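Lipoxygenase (Cyanothece sp., PDB 5EK8) probably oxygenates polyunsaturated fatty acids at a non-heme iron centre, inserting both atoms of molecular oxygen, as a 9R-lipoxygenase. Local coordinates at residues A[381-386]-A[483-488]. Numbering follows the deposited sequence.
Sequences NPIRLM and VEIRRF
Asn-381 meets Glu-484 and Ile-485 where the loop leading into helix 383-391 packs on helix 482-495, in the largely helical lipoxygenase fold and away from its iron site. The backbone N of Asn-381 donates to OE1 of Glu-484 (2.9 Å, 158° at the hydrogen), approaching from above the carboxylate plane, 53° out of it. Beside this bond, the amide of Asn-381 crosses the Ile-485 side chain at about a right angle, its ND2 3.5 Å from CG1. Farther along, Ile-485 CD1 reaches CB of Ile-383 at 4.2 Å, and both isoleucines also lean on Leu-555 of helix 549-574. A chi1 of -161° swings CG of Asn-381 away from its own backbone N to lie beside the carbonyl carbon; from there OD1 accepts from Ile-383 N in the carbonyl plane, on a lone pair, at 3.2 Å, a capping bond ahead of the turn into the helix. The amide is thus held at both ends, ND2 donating to Glu-481 O. Replacing Asn-381 by an alanine is likely to leave Ile-383 N without its capping acceptor and Glu-481 O without this donor, and to open a gap against Ile-485. The Glu-484 carboxylate, probably stabilised as an anion, is gripped by four N-H donors: besides Asn-381 N, OE1 takes Arg-379 N, and OE2 takes Lys-380 N and Asn-70 ND2.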
# COMPACT_ATOMS: atom_id res chain seq x y z
N ASN A 381 -4.70 17.59 15.90
CA ASN A 381 -5.52 18.00 14.77
C ASN A 381 -6.48 16.90 14.31
O ASN A 381 -6.06 15.79 13.98
CB ASN A 381 -4.62 18.43 13.61
CG ASN A 381 -5.36 19.29 12.60
OD1 ASN A 381 -6.39 18.89 12.05
ND2 ASN A 381 -4.84 20.49 12.35
N PRO A 382 -7.79 17.21 14.30
CA PRO A 382 -8.88 16.31 13.92
C PRO A 382 -8.64 15.55 12.63
O PRO A 382 -9.17 14.45 12.47
CB PRO A 382 -10.08 17.26 13.75
CG PRO A 382 -9.59 18.64 14.10
CD PRO A 382 -8.29 18.49 14.82
N ILE A 383 -7.85 16.11 11.71
CA ILE A 383 -7.54 15.44 10.45
C ILE A 383 -6.88 14.08 10.70
O ILE A 383 -7.04 13.14 9.91
CB ILE A 383 -6.64 16.33 9.57
CG1 ILE A 383 -7.43 17.54 9.09
CG2 ILE A 383 -6.13 15.56 8.36
CD1 ILE A 383 -8.63 17.18 8.24
N ARG A 384 -6.17 13.97 11.82
CA ARG A 384 -5.65 12.68 12.27
C ARG A 384 -6.74 11.62 12.30
O ARG A 384 -6.63 10.57 11.66
CB ARG A 384 -5.04 12.81 13.67
CG ARG A 384 -4.79 11.47 14.34
CD ARG A 384 -5.02 11.57 15.84
NE ARG A 384 -4.24 10.58 16.57
CZ ARG A 384 -4.01 10.64 17.88
NH1 ARG A 384 -3.28 9.70 18.46
NH2 ARG A 384 -4.50 11.64 18.60
N LEU A 385 -7.81 11.93 13.02
CA LEU A 385 -8.97 11.05 13.16
C LEU A 385 -9.53 10.64 11.81
O LEU A 385 -10.19 9.61 11.68
CB LEU A 385 -10.06 11.73 13.99
CG LEU A 385 -10.14 11.39 15.48
CD1 LEU A 385 -8.76 11.39 16.13
CD2 LEU A 385 -11.05 12.38 16.19
N MET A 386 -9.27 11.45 10.80
CA MET A 386 -9.78 11.21 9.47
C MET A 386 -8.83 10.38 8.62
O MET A 386 -9.26 9.57 7.80
CB MET A 386 -10.09 12.54 8.79
CG MET A 386 -10.30 12.45 7.29
SD MET A 386 -10.72 14.06 6.62
CE MET A 386 -10.87 13.64 4.90
N VAL A 483 -0.64 24.06 12.69
CA VAL A 483 0.81 23.85 12.73
C VAL A 483 1.15 22.39 12.42
O VAL A 483 2.13 22.10 11.73
CB VAL A 483 1.38 24.25 14.10
CG1 VAL A 483 2.82 23.76 14.26
CG2 VAL A 483 1.31 25.76 14.27
N GLU A 484 0.31 21.49 12.92
CA GLU A 484 0.47 20.07 12.64
C GLU A 484 0.35 19.81 11.14
O GLU A 484 1.13 19.05 10.57
CB GLU A 484 -0.56 19.24 13.42
CG GLU A 484 -0.34 19.24 14.92
CD GLU A 484 -1.10 18.12 15.64
OE1 GLU A 484 -1.91 17.44 14.98
OE2 GLU A 484 -0.87 17.93 16.85
N ILE A 485 -0.61 20.47 10.50
CA ILE A 485 -0.77 20.34 9.05
C ILE A 485 0.47 20.84 8.33
O ILE A 485 0.89 20.26 7.33
CB ILE A 485 -2.00 21.10 8.54
CG1 ILE A 485 -3.27 20.60 9.23
CG2 ILE A 485 -2.11 20.97 7.02
CD1 ILE A 485 -3.49 19.10 9.11
N ARG A 486 1.07 21.91 8.84
CA ARG A 486 2.28 22.43 8.22
C ARG A 486 3.44 21.44 8.35
O ARG A 486 4.15 21.19 7.37
CB ARG A 486 2.69 23.77 8.82
CG ARG A 486 3.90 24.38 8.13
CD ARG A 486 4.23 25.78 8.63
NE ARG A 486 5.33 26.35 7.85
CZ ARG A 486 5.72 27.62 7.92
NH1 ARG A 486 5.11 28.47 8.73
NH2 ARG A 486 6.74 28.04 7.17
N ARG A 487 3.64 20.89 9.54
CA ARG A 487 4.72 19.91 9.75
C ARG A 487 4.51 18.67 8.89
O ARG A 487 5.46 18.10 8.35
CB ARG A 487 4.81 19.53 11.23
CG ARG A 487 5.24 20.68 12.11
CD ARG A 487 6.60 21.22 11.69
NE ARG A 487 6.91 22.48 12.35
CZ ARG A 487 6.67 23.68 11.82
NH1 ARG A 487 6.12 23.77 10.62
NH2 ARG A 487 6.98 24.78 12.50
N PHE A 488 3.25 18.28 8.77
CA PHE A 488 2.81 17.19 7.89
C PHE A 488 3.24 17.45 6.45
O PHE A 488 3.93 16.63 5.82
CB PHE A 488 1.28 17.05 8.02
CG PHE A 488 0.67 16.03 7.10
CD1 PHE A 488 0.96 14.68 7.23
CD2 PHE A 488 -0.25 16.41 6.14
CE1 PHE A 488 0.37 13.74 6.40
CE2 PHE A 488 -0.85 15.48 5.31
CZ PHE A 488 -0.54 14.14 5.44